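Local coordinates for fatty acid multifunctional protein (atmfp2) (Arabidopsis thaliana, PDB 2WTB) that hydrates long-chain enoyl-CoAs and oxidises 3-hydroxyacyl-CoAs with NAD+ in peroxisomal fatty acid beta-oxidation during seed germination, at residues A[486-491]-A[651-656]. Numbering follows the deposited sequence.
Sequences TPVVVG and AADLDI
At the edge of the Rossmann-type sheet of the NAD-binding domain, strand 486-491 is packed by the first turns of helix 651-662, and Thr486 and Val488 meet Asp653 and Ile656 there. The contact thus joins the edge strand to a helix of the all-helical region that follows it in the chain. Strand and helix axes come within 9.3 Å at an angle of 127°, broadly opposed but not aligned. The CB atoms of Thr486 and Val488 leave the same face of the strand toward the helix, whereas that of Pro487 points away, and its ring touches Leu477 of helix 470-482.

The apolar meeting point is the CG2 methyl of Ile656. The branch at CB keeps it close to the helix backbone, where it meets both strand residues: it lies 4.0 Å from Thr486 CG2, the two side chains crossing at about a right angle, and 4.3 Å from Val488 CG1. Threonine suits its place because its branches part company: with OG1 beside the backbone N (chi1 -72°), CG2 falls anti to it and faces Ile656, while OG1 is hydrogen-bonded to Gln293 OE1 in helix 281-294. Beta-branched Val488 suits an extended strand and offers a methyl to the helix; its CG1 also lies against the preceding turn, 4.1 Å from the backbone O of Asp653 and 4.4 Å from its CB.

Asp653 therefore offers its aliphatic root and backbone to the valine, while OD2 forms a salt bridge to Lys650. Backbone hydrogen bonds join Thr486, Val488 and Val490 to the neighbouring strand 459-464, with Pro458 just before it. Since no hydrogen bond passes between strand and helix, the join rests on van der Waals packing of methyls against one another and against the Asp653 backbone O and CB, over only 158 Å², with Thr486 OG1 and Asp653 OD2 engaged by other residues.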
loop_
_atom_site.group_PDB
_atom_site.type_symbol
_atom_site.label_atom_id
_atom_site.label_comp_id
_atom_site.label_asym_id
_atom_site.label_seq_id
_atom_site.Cartn_x
_atom_site.Cartn_y
_atom_site.Cartn_z
ATOM N N THR A 486 7.456 -2.350 -2.381
ATOM C CA THR A 486 6.733 -2.244 -3.644
ATOM C C THR A 486 7.632 -1.595 -4.688
ATOM O O THR A 486 7.881 -0.391 -4.639
ATOM C CB THR A 486 5.433 -1.442 -3.500
ATOM O OG1 THR A 486 4.476 -2.215 -2.768
ATOM C CG2 THR A 486 4.855 -1.105 -4.868
ATOM N N PRO A 487 8.130 -2.403 -5.634
ATOM C CA PRO A 487 9.109 -1.957 -6.624
ATOM C C PRO A 487 8.457 -1.308 -7.830
ATOM O O PRO A 487 7.430 -1.787 -8.307
ATOM C CB PRO A 487 9.780 -3.266 -7.073
ATOM C CG PRO A 487 9.178 -4.363 -6.221
ATOM C CD PRO A 487 7.865 -3.843 -5.754
ATOM N N VAL A 488 9.053 -0.219 -8.302
ATOM C CA VAL A 488 8.754 0.305 -9.625
ATOM C C VAL A 488 10.053 0.360 -10.418
ATOM O O VAL A 488 11.096 0.747 -9.887
ATOM C CB VAL A 488 8.109 1.705 -9.571
ATOM C CG1 VAL A 488 6.670 1.603 -9.102
ATOM C CG2 VAL A 488 8.911 2.630 -8.671
ATOM N N VAL A 489 9.997 -0.048 -11.681
ATOM C CA VAL A 489 11.181 -0.039 -12.532
ATOM C C VAL A 489 11.236 1.239 -13.355
ATOM O O VAL A 489 10.497 1.398 -14.324
ATOM C CB VAL A 489 11.219 -1.264 -13.471
ATOM C CG1 VAL A 489 12.412 -1.175 -14.407
ATOM C CG2 VAL A 489 11.264 -2.553 -12.662
ATOM N N VAL A 490 12.119 2.151 -12.964
ATOM C CA VAL A 490 12.220 3.441 -13.635
ATOM C C VAL A 490 13.516 3.562 -14.429
ATOM O O VAL A 490 14.454 2.787 -14.229
ATOM C CB VAL A 490 12.105 4.613 -12.634
ATOM C CG1 VAL A 490 10.779 4.545 -11.895
ATOM C CG2 VAL A 490 13.271 4.601 -11.653
ATOM N N GLY A 491 13.557 4.538 -15.332
ATOM C CA GLY A 491 14.705 4.736 -16.197
ATOM C C GLY A 491 15.730 5.681 -15.606
ATOM O O GLY A 491 15.444 6.408 -14.655
ATOM N N ALA A 651 1.402 4.789 -16.682
ATOM C CA ALA A 651 0.861 5.819 -15.803
ATOM C C ALA A 651 0.619 5.289 -14.390
ATOM O O ALA A 651 0.944 5.953 -13.405
ATOM C CB ALA A 651 -0.425 6.388 -16.385
ATOM N N ALA A 652 0.057 4.086 -14.297
ATOM C CA ALA A 652 -0.298 3.504 -13.007
ATOM C C ALA A 652 0.910 3.342 -12.087
ATOM O O ALA A 652 0.759 3.266 -10.867
ATOM C CB ALA A 652 -1.005 2.172 -13.200
ATOM N N ASP A 653 2.102 3.285 -12.672
ATOM C CA ASP A 653 3.326 3.213 -11.878
ATOM C C ASP A 653 3.629 4.562 -11.225
ATOM O O ASP A 653 4.054 4.622 -10.070
ATOM C CB ASP A 653 4.509 2.753 -12.728
ATOM C CG ASP A 653 4.520 1.246 -12.955
ATOM O OD1 ASP A 653 3.782 0.523 -12.251
ATOM O OD2 ASP A 653 5.277 0.786 -13.837
ATOM N N LEU A 654 3.405 5.640 -11.970
ATOM C CA LEU A 654 3.577 6.986 -11.437
ATOM C C LEU A 654 2.631 7.232 -10.261
ATOM O O LEU A 654 2.998 7.887 -9.284
ATOM C CB LEU A 654 3.344 8.027 -12.530
ATOM C CG LEU A 654 4.406 8.092 -13.629
ATOM C CD1 LEU A 654 4.157 9.292 -14.527
ATOM C CD2 LEU A 654 5.798 8.153 -13.022
ATOM N N ASP A 655 1.416 6.699 -10.361
ATOM C CA ASP A 655 0.432 6.817 -9.290
ATOM C C ASP A 655 0.963 6.220 -7.993
ATOM O O ASP A 655 1.062 6.913 -6.979
ATOM C CB ASP A 655 -0.881 6.138 -9.687
ATOM C CG ASP A 655 -1.603 6.870 -10.803
ATOM O OD1 ASP A 655 -1.426 8.101 -10.917
ATOM O OD2 ASP A 655 -2.350 6.220 -11.564
ATOM N N ILE A 656 1.306 4.934 -8.032
ATOM C CA ILE A 656 1.863 4.247 -6.870
ATOM C C ILE A 656 3.109 4.956 -6.348
ATOM O O ILE A 656 3.316 5.053 -5.138
ATOM C CB ILE A 656 2.202 2.766 -7.180
ATOM C CG1 ILE A 656 1.044 1.855 -6.772
ATOM C CG2 ILE A 656 3.445 2.328 -6.427
ATOM C CD1 ILE A 656 -0.291 2.285 -7.303
#